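Local coordinates for RNA-binding protein Smaug (Drosophila melanogaster, PDB 1OXJ) that probably recognises RNA through its SAM domain, which a helical PHAT domain accompanies in the RNA-binding region, at residues R65-L77 / E108-V122. Sequence-based numbering, arbitrary orientation.
Sequences RANILNRVEQELL and EENIGLRFLKVIDIV
R114 reaches N70 and E73 through a single nitrogen, NH2, where the helices of 65-77 and 111-122 run nearly parallel (21° between axes). Bends at chi2 and chi3 turn its guanidinium toward N70 and E73, at the polar edge of the interface. NH2 to N70 OD1 measures 3.0 Å and is almost straight (N-H...O 167°); the oxygen lies in the guanidinium plane and offers a lone pair, although amide and guanidinium planes stand 78° apart. The salt bridge to E73 is longer, NH2 to OE1 3.3 Å, and meets OE1 from above the carboxylate plane. A water joins R114 NE, R114 O and E73 OE1, while NH1 donates to E108 O, tying the 3-10 turn to the same group. L69 is a knob among I111, R114, F115 and V118: CD1 lies 3.7 Å from R114 CB, and CD2 4.0 Å from V118 CG2. E73 is a second, among R114, K117, V118 and I121. Farther along, L76 CD1 meets V122 CG2 at 3.6 Å. At the opposite end, I111 lies over one face of the R65 guanidinium, whose NH1 bonds to P97 O. A leucine in place of R114 would probably leave N70 OD1 and E73 OE1 without their shared donor, the water without NE, and the E108 carbonyl without NH1. The two knobs fit close packing of this PHAT helix pair (axes 9.4 Å apart), and one cation, probably steadied by E73, links its polar margin to the turn preceding helix 111-127.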
ATOM      1  N   ARG A  65      -1.268   3.453   8.018  1.00 34.46           N
ATOM      2  CA  ARG A  65      -1.242   2.173   7.331  1.00 32.50           C
ATOM      3  C   ARG A  65      -1.240   0.941   8.235  1.00 32.98           C
ATOM      4  O   ARG A  65      -2.039   0.024   8.032  1.00 32.84           O
ATOM      5  CB  ARG A  65      -0.054   2.118   6.373  1.00 31.90           C
ATOM      6  CG  ARG A  65      -0.246   2.959   5.121  1.00 27.71           C
ATOM      7  CD  ARG A  65       1.004   2.958   4.277  1.00 29.51           C
ATOM      8  NE  ARG A  65       2.148   3.512   5.012  1.00 29.27           N
ATOM      9  CZ  ARG A  65       3.384   3.537   4.533  1.00 32.79           C
ATOM     10  NH1 ARG A  65       3.624   3.046   3.323  1.00 30.33           N
ATOM     11  NH2 ARG A  65       4.380   4.033   5.262  1.00 30.41           N
ATOM     12  N   ALA A  66      -0.351   0.903   9.226  1.00 34.54           N
ATOM     13  CA  ALA A  66      -0.289  -0.256  10.117  1.00 33.72           C
ATOM     14  C   ALA A  66      -1.625  -0.528  10.808  1.00 34.50           C
ATOM     15  O   ALA A  66      -2.062  -1.679  10.910  1.00 33.24           O
ATOM     16  CB  ALA A  66       0.814  -0.061  11.166  1.00 32.76           C
ATOM     17  N   ASN A  67      -2.274   0.529  11.282  1.00 37.24           N
ATOM     18  CA  ASN A  67      -3.568   0.373  11.950  1.00 39.10           C
ATOM     19  C   ASN A  67      -4.629  -0.082  10.943  1.00 38.94           C
ATOM     20  O   ASN A  67      -5.441  -0.965  11.230  1.00 37.20           O
ATOM     21  CB  ASN A  67      -4.012   1.695  12.598  1.00 41.81           C
ATOM     22  CG  ASN A  67      -3.095   2.134  13.732  1.00 45.00           C
ATOM     23  OD1 ASN A  67      -2.624   1.310  14.515  1.00 46.58           O
ATOM     24  ND2 ASN A  67      -2.854   3.442  13.833  1.00 47.78           N
ATOM     25  N   ILE A  68      -4.623   0.530   9.762  1.00 38.01           N
ATOM     26  CA  ILE A  68      -5.588   0.169   8.727  1.00 36.46           C
ATOM     27  C   ILE A  68      -5.438  -1.302   8.362  1.00 35.56           C
ATOM     28  O   ILE A  68      -6.419  -2.041   8.324  1.00 35.51           O
ATOM     29  CB  ILE A  68      -5.395   1.021   7.459  1.00 35.96           C
ATOM     30  CG1 ILE A  68      -5.823   2.467   7.737  1.00 37.28           C
ATOM     31  CG2 ILE A  68      -6.190   0.421   6.306  1.00 36.23           C
ATOM     32  CD1 ILE A  68      -5.364   3.460   6.687  1.00 36.17           C
ATOM     33  N   LEU A  69      -4.208  -1.733   8.097  1.00 33.83           N
ATOM     34  CA  LEU A  69      -3.977  -3.130   7.740  1.00 32.40           C
ATOM     35  C   LEU A  69      -4.367  -4.053   8.891  1.00 34.44           C
ATOM     36  O   LEU A  69      -4.960  -5.111   8.682  1.00 33.97           O
ATOM     37  CB  LEU A  69      -2.510  -3.342   7.350  1.00 29.99           C
ATOM     38  CG  LEU A  69      -2.124  -2.651   6.036  1.00 29.97           C
ATOM     39  CD1 LEU A  69      -0.595  -2.614   5.871  1.00 29.91           C
ATOM     40  CD2 LEU A  69      -2.782  -3.393   4.876  1.00 29.59           C
ATOM     41  N   ASN A  70      -4.036  -3.644  10.110  1.00 36.81           N
ATOM     42  CA  ASN A  70      -4.367  -4.437  11.286  1.00 38.34           C
ATOM     43  C   ASN A  70      -5.882  -4.612  11.358  1.00 38.08           C
ATOM     44  O   ASN A  70      -6.388  -5.714  11.574  1.00 37.59           O
ATOM     45  CB  ASN A  70      -3.854  -3.730  12.547  1.00 39.15           C
ATOM     46  CG  ASN A  70      -4.180  -4.487  13.815  1.00 42.61           C
ATOM     47  OD1 ASN A  70      -3.757  -5.634  13.997  1.00 42.24           O
ATOM     48  ND2 ASN A  70      -4.941  -3.850  14.704  1.00 40.88           N
ATOM     49  N   ARG A  71      -6.597  -3.510  11.169  1.00 39.43           N
ATOM     50  CA  ARG A  71      -8.056  -3.510  11.202  1.00 41.77           C
ATOM     51  C   ARG A  71      -8.652  -4.418  10.129  1.00 40.51           C
ATOM     52  O   ARG A  71      -9.555  -5.207  10.403  1.00 39.94           O
ATOM     53  CB  ARG A  71      -8.581  -2.088  10.996  1.00 44.93           C
ATOM     54  CG  ARG A  71     -10.084  -1.964  11.124  1.00 50.31           C
ATOM     55  CD  ARG A  71     -10.657  -1.116  10.008  1.00 55.09           C
ATOM     56  NE  ARG A  71      -9.989   0.177   9.890  1.00 57.72           N
ATOM     57  CZ  ARG A  71     -10.232   1.048   8.916  1.00 58.80           C
ATOM     58  NH1 ARG A  71     -11.128   0.760   7.982  1.00 59.62           N
ATOM     59  NH2 ARG A  71      -9.579   2.200   8.872  1.00 58.35           N
ATOM     60  N   VAL A  72      -8.161  -4.291   8.900  1.00 39.50           N
ATOM     61  CA  VAL A  72      -8.664  -5.110   7.803  1.00 37.69           C
ATOM     62  C   VAL A  72      -8.424  -6.579   8.100  1.00 37.63           C
ATOM     63  O   VAL A  72      -9.302  -7.415   7.905  1.00 37.59           O
ATOM     64  CB  VAL A  72      -7.988  -4.726   6.463  1.00 36.70           C
ATOM     65  CG1 VAL A  72      -8.322  -5.760   5.388  1.00 36.33           C
ATOM     66  CG2 VAL A  72      -8.463  -3.344   6.029  1.00 36.92           C
ATOM     67  N   GLU A  73      -7.228  -6.896   8.576  1.00 38.93           N
ATOM     68  CA  GLU A  73      -6.908  -8.274   8.913  1.00 42.40           C
ATOM     69  C   GLU A  73      -7.959  -8.800   9.891  1.00 43.02           C
ATOM     70  O   GLU A  73      -8.569  -9.844   9.675  1.00 42.56           O
ATOM     71  CB  GLU A  73      -5.532  -8.347   9.580  1.00 43.99           C
ATOM     72  CG  GLU A  73      -5.144  -9.749  10.022  1.00 46.65           C
ATOM     73  CD  GLU A  73      -3.820  -9.788  10.754  1.00 48.89           C
ATOM     74  OE1 GLU A  73      -2.848  -9.174  10.262  1.00 48.55           O
ATOM     75  OE2 GLU A  73      -3.752 -10.437  11.818  1.00 51.70           O
ATOM     76  N   GLN A  74      -8.159  -8.047  10.965  1.00 45.48           N
ATOM     77  CA  GLN A  74      -9.099  -8.402  12.019  1.00 48.16           C
ATOM     78  C   GLN A  74     -10.538  -8.576  11.542  1.00 48.56           C
ATOM     79  O   GLN A  74     -11.149  -9.623  11.767  1.00 50.10           O
ATOM     80  CB  GLN A  74      -9.045  -7.337  13.112  1.00 49.98           C
ATOM     81  CG  GLN A  74      -9.971  -7.576  14.275  1.00 53.69           C
ATOM     82  CD  GLN A  74      -9.971  -6.405  15.233  1.00 56.53           C
ATOM     83  OE1 GLN A  74      -8.922  -6.022  15.760  1.00 55.77           O
ATOM     84  NE2 GLN A  74     -11.148  -5.823  15.461  1.00 56.46           N
ATOM     85  N   GLU A  75     -11.076  -7.553  10.884  1.00 48.21           N
ATOM     86  CA  GLU A  75     -12.452  -7.604  10.404  1.00 48.13           C
ATOM     87  C   GLU A  75     -12.729  -8.628   9.312  1.00 48.35           C
ATOM     88  O   GLU A  75     -13.876  -9.012   9.100  1.00 46.82           O
ATOM     89  CB  GLU A  75     -12.892  -6.217   9.951  1.00 48.57           C
ATOM     90  CG  GLU A  75     -13.073  -5.252  11.109  1.00 51.89           C
ATOM     91  CD  GLU A  75     -13.556  -3.893  10.661  1.00 54.44           C
ATOM     92  OE1 GLU A  75     -14.566  -3.827   9.924  1.00 57.79           O
ATOM     93  OE2 GLU A  75     -12.929  -2.886  11.051  1.00 56.60           O
ATOM     94  N   LEU A  76     -11.694  -9.064   8.601  1.00 48.73           N
ATOM     95  CA  LEU A  76     -11.896 -10.082   7.574  1.00 49.11           C
ATOM     96  C   LEU A  76     -11.952 -11.429   8.281  1.00 49.95           C
ATOM     97  O   LEU A  76     -12.750 -12.302   7.932  1.00 49.95           O
ATOM     98  CB  LEU A  76     -10.749 -10.079   6.557  1.00 49.09           C
ATOM     99  CG  LEU A  76     -10.789  -8.994   5.476  1.00 48.50           C
ATOM    100  CD1 LEU A  76      -9.523  -9.069   4.640  1.00 47.45           C
ATOM    101  CD2 LEU A  76     -12.028  -9.175   4.603  1.00 46.75           C
ATOM    102  N   LEU A  77     -11.097 -11.592   9.285  1.00 50.37           N
ATOM    103  CA  LEU A  77     -11.055 -12.831  10.045  1.00 51.97           C
ATOM    104  C   LEU A  77     -12.338 -13.032  10.848  1.00 52.52           C
ATOM    105  O   LEU A  77     -12.728 -14.165  11.130  1.00 53.05           O
ATOM    106  CB  LEU A  77      -9.863 -12.829  11.003  1.00 52.40           C
ATOM    107  CG  LEU A  77      -8.468 -12.922  10.386  1.00 52.90           C
ATOM    108  CD1 LEU A  77      -7.421 -12.758  11.474  1.00 53.57           C
ATOM    109  CD2 LEU A  77      -8.313 -14.260   9.681  1.00 53.29           C
ATOM    110  N   GLU A 108       4.635  -5.974  13.880  1.00 40.10           N
ATOM    111  CA  GLU A 108       3.309  -5.368  13.820  1.00 40.04           C
ATOM    112  C   GLU A 108       3.319  -3.996  13.159  1.00 39.28           C
ATOM    113  O   GLU A 108       2.275  -3.507  12.725  1.00 39.77           O
ATOM    114  CB  GLU A 108       2.711  -5.256  15.230  1.00 43.13           C
ATOM    115  CG  GLU A 108       3.736  -5.259  16.356  1.00 47.60           C
ATOM    116  CD  GLU A 108       4.260  -6.652  16.664  1.00 49.15           C
ATOM    117  OE1 GLU A 108       3.439  -7.534  16.993  1.00 53.30           O
ATOM    118  OE2 GLU A 108       5.486  -6.870  16.583  1.00 51.35           O
ATOM    119  N   GLU A 109       4.497  -3.380  13.078  1.00 37.30           N
ATOM    120  CA  GLU A 109       4.634  -2.063  12.464  1.00 36.04           C
ATOM    121  C   GLU A 109       5.336  -2.148  11.113  1.00 32.34           C
ATOM    122  O   GLU A 109       5.586  -1.127  10.480  1.00 31.24           O
ATOM    123  CB  GLU A 109       5.430  -1.134  13.386  1.00 40.20           C
ATOM    124  CG  GLU A 109       4.863  -1.031  14.793  1.00 47.03           C
ATOM    125  CD  GLU A 109       3.499  -0.370  14.822  1.00 50.78           C
ATOM    126  OE1 GLU A 109       2.777  -0.538  15.830  1.00 53.47           O
ATOM    127  OE2 GLU A 109       3.150   0.326  13.841  1.00 53.04           O
ATOM    128  N   ASN A 110       5.665  -3.362  10.688  1.00 30.65           N
ATOM    129  CA  ASN A 110       6.343  -3.574   9.402  1.00 30.19           C
ATOM    130  C   ASN A 110       5.257  -3.521   8.322  1.00 28.27           C
ATOM    131  O   ASN A 110       4.544  -4.497   8.121  1.00 29.82           O
ATOM    132  CB  ASN A 110       7.033  -4.939   9.417  1.00 29.52           C
ATOM    133  CG  ASN A 110       7.962  -5.144   8.231  1.00 31.32           C
ATOM    134  OD1 ASN A 110       7.579  -4.925   7.087  1.00 28.85           O
ATOM    135  ND2 ASN A 110       9.188  -5.589   8.507  1.00 32.20           N
ATOM    136  N   ILE A 111       5.127  -2.377   7.655  1.00 28.50           N
ATOM    137  CA  ILE A 111       4.077  -2.184   6.637  1.00 30.70           C
ATOM    138  C   ILE A 111       4.034  -3.237   5.538  1.00 29.84           C
ATOM    139  O   ILE A 111       2.961  -3.739   5.190  1.00 29.81           O
ATOM    140  CB  ILE A 111       4.174  -0.782   5.967  1.00 31.65           C
ATOM    141  CG1 ILE A 111       4.164   0.318   7.037  1.00 34.24           C
ATOM    142  CG2 ILE A 111       3.006  -0.587   4.984  1.00 32.13           C
ATOM    143  CD1 ILE A 111       3.046   0.197   8.063  1.00 32.56           C
ATOM    144  N   GLY A 112       5.192  -3.560   4.979  1.00 30.18           N
ATOM    145  CA  GLY A 112       5.235  -4.546   3.920  1.00 29.86           C
ATOM    146  C   GLY A 112       4.735  -5.889   4.407  1.00 30.80           C
ATOM    147  O   GLY A 112       3.987  -6.579   3.711  1.00 31.28           O
ATOM    148  N   LEU A 113       5.150  -6.264   5.611  1.00 31.83           N
ATOM    149  CA  LEU A 113       4.748  -7.539   6.199  1.00 33.21           C
ATOM    150  C   LEU A 113       3.239  -7.594   6.473  1.00 32.96           C
ATOM    151  O   LEU A 113       2.595  -8.606   6.198  1.00 33.74           O
ATOM    152  CB  LEU A 113       5.512  -7.764   7.506  1.00 35.23           C
ATOM    153  CG  LEU A 113       5.504  -9.179   8.078  1.00 42.06           C
ATOM    154  CD1 LEU A 113       6.271 -10.103   7.128  1.00 42.47           C
ATOM    155  CD2 LEU A 113       6.156  -9.176   9.468  1.00 44.24           C
ATOM    156  N   ARG A 114       2.687  -6.521   7.035  1.00 31.35           N
ATOM    157  CA  ARG A 114       1.262  -6.474   7.333  1.00 32.15           C
ATOM    158  C   ARG A 114       0.463  -6.519   6.031  1.00 33.17           C
ATOM    159  O   ARG A 114      -0.601  -7.137   5.966  1.00 31.66           O
ATOM    160  CB  ARG A 114       0.911  -5.192   8.099  1.00 32.68           C
ATOM    161  CG  ARG A 114       1.602  -5.057   9.469  1.00 36.94           C
ATOM    162  CD  ARG A 114       1.431  -6.320  10.302  1.00 38.73           C
ATOM    163  NE  ARG A 114       0.031  -6.627  10.606  1.00 41.05           N
ATOM    164  CZ  ARG A 114      -0.647  -6.133  11.644  1.00 43.15           C
ATOM    165  NH1 ARG A 114      -0.068  -5.294  12.492  1.00 43.71           N
ATOM    166  NH2 ARG A 114      -1.905  -6.503  11.856  1.00 42.13           N
ATOM    167  N   PHE A 115       0.984  -5.850   5.005  1.00 29.91           N
ATOM    168  CA  PHE A 115       0.331  -5.808   3.701  1.00 31.26           C
ATOM    169  C   PHE A 115       0.267  -7.205   3.091  1.00 30.52           C
ATOM    170  O   PHE A 115      -0.775  -7.627   2.580  1.00 31.71           O
ATOM    171  CB  PHE A 115       1.089  -4.865   2.760  1.00 28.09           C
ATOM    172  CG  PHE A 115       0.377  -4.608   1.464  1.00 28.26           C
ATOM    173  CD1 PHE A 115      -0.543  -3.577   1.362  1.00 25.50           C
ATOM    174  CD2 PHE A 115       0.625  -5.404   0.350  1.00 29.46           C
ATOM    175  CE1 PHE A 115      -1.219  -3.330   0.153  1.00 28.38           C
ATOM    176  CE2 PHE A 115      -0.041  -5.172  -0.862  1.00 29.25           C
ATOM    177  CZ  PHE A 115      -0.964  -4.128  -0.955  1.00 28.14           C
ATOM    178  N   LEU A 116       1.381  -7.927   3.138  1.00 31.21           N
ATOM    179  CA  LEU A 116       1.416  -9.276   2.598  1.00 32.03           C
ATOM    180  C   LEU A 116       0.532 -10.219   3.412  1.00 33.31           C
ATOM    181  O   LEU A 116      -0.050 -11.161   2.868  1.00 33.52           O
ATOM    182  CB  LEU A 116       2.851  -9.799   2.554  1.00 34.14           C
ATOM    183  CG  LEU A 116       3.762  -9.189   1.485  1.00 34.11           C
ATOM    184  CD1 LEU A 116       5.141  -9.784   1.621  1.00 37.05           C
ATOM    185  CD2 LEU A 116       3.195  -9.461   0.087  1.00 37.02           C
ATOM    186  N   LYS A 117       0.423  -9.963   4.713  1.00 34.03           N
ATOM    187  CA  LYS A 117      -0.422 -10.793   5.576  1.00 35.85           C
ATOM    188  C   LYS A 117      -1.882 -10.638   5.155  1.00 34.67           C
ATOM    189  O   LYS A 117      -2.614 -11.624   5.052  1.00 35.06           O
ATOM    190  CB  LYS A 117      -0.277 -10.384   7.052  1.00 38.64           C
ATOM    191  CG  LYS A 117       0.817 -11.125   7.820  1.00 45.13           C
ATOM    192  CD  LYS A 117       0.781 -10.755   9.307  1.00 49.63           C
ATOM    193  CE  LYS A 117       1.721 -11.620  10.136  1.00 51.61           C
ATOM    194  NZ  LYS A 117       3.152 -11.360   9.819  1.00 55.67           N
ATOM    195  N   VAL A 118      -2.299  -9.398   4.921  1.00 32.87           N
ATOM    196  CA  VAL A 118      -3.665  -9.117   4.506  1.00 31.81           C
ATOM    197  C   VAL A 118      -3.937  -9.738   3.138  1.00 33.07           C
ATOM    198  O   VAL A 118      -5.021 -10.276   2.898  1.00 31.08           O
ATOM    199  CB  VAL A 118      -3.930  -7.603   4.448  1.00 32.97           C
ATOM    200  CG1 VAL A 118      -5.250  -7.333   3.732  1.00 31.90           C
ATOM    201  CG2 VAL A 118      -3.969  -7.032   5.865  1.00 33.65           C
ATOM    202  N   ILE A 119      -2.953  -9.677   2.242  1.00 31.11           N
ATOM    203  CA  ILE A 119      -3.127 -10.276   0.922  1.00 32.71           C
ATOM    204  C   ILE A 119      -3.419 -11.767   1.072  1.00 33.81           C
ATOM    205  O   ILE A 119      -4.281 -12.309   0.375  1.00 34.68           O
ATOM    206  CB  ILE A 119      -1.870 -10.093   0.030  1.00 32.62           C
ATOM    207  CG1 ILE A 119      -1.719  -8.626  -0.384  1.00 31.58           C
ATOM    208  CG2 ILE A 119      -1.983 -10.972  -1.213  1.00 35.37           C
ATOM    209  CD1 ILE A 119      -2.871  -8.097  -1.250  1.00 33.91           C
ATOM    210  N   ASP A 120      -2.717 -12.434   1.985  1.00 35.06           N
ATOM    211  CA  ASP A 120      -2.941 -13.868   2.204  1.00 38.77           C
ATOM    212  C   ASP A 120      -4.358 -14.136   2.701  1.00 39.63           C
ATOM    213  O   ASP A 120      -5.034 -15.052   2.222  1.00 40.86           O
ATOM    214  CB  ASP A 120      -1.942 -14.441   3.220  1.00 41.08           C
ATOM    215  CG  ASP A 120      -0.533 -14.555   2.662  1.00 42.88           C
ATOM    216  OD1 ASP A 120      -0.386 -14.700   1.433  1.00 44.52           O
ATOM    217  OD2 ASP A 120       0.429 -14.520   3.461  1.00 45.27           O
ATOM    218  N   ILE A 121      -4.804 -13.336   3.666  1.00 39.03           N
ATOM    219  CA  ILE A 121      -6.149 -13.488   4.215  1.00 38.15           C
ATOM    220  C   ILE A 121      -7.195 -13.225   3.132  1.00 38.89           C
ATOM    221  O   ILE A 121      -8.155 -13.983   2.997  1.00 39.22           O
ATOM    222  CB  ILE A 121      -6.382 -12.518   5.380  1.00 38.07           C
ATOM    223  CG1 ILE A 121      -5.393 -12.824   6.509  1.00 36.98           C
ATOM    224  CG2 ILE A 121      -7.820 -12.623   5.870  1.00 37.69           C
ATOM    225  CD1 ILE A 121      -5.464 -11.867   7.666  1.00 36.00           C
ATOM    226  N   VAL A 122      -7.001 -12.157   2.360  1.00 39.27           N
ATOM    227  CA  VAL A 122      -7.929 -11.805   1.287  1.00 40.12           C
ATOM    228  C   VAL A 122      -8.030 -12.914   0.244  1.00 43.61           C
ATOM    229  O   VAL A 122      -9.122 -13.405  -0.046  1.00 41.79           O
ATOM    230  CB  VAL A 122      -7.503 -10.491   0.577  1.00 40.45           C
ATOM    231  CG1 VAL A 122      -8.308 -10.296  -0.713  1.00 40.75           C
ATOM    232  CG2 VAL A 122      -7.731  -9.311   1.497  1.00 37.78           C
TER
HETATM  233  O   HOH W   1      -1.867  -7.494   8.332  1.00 48.79           O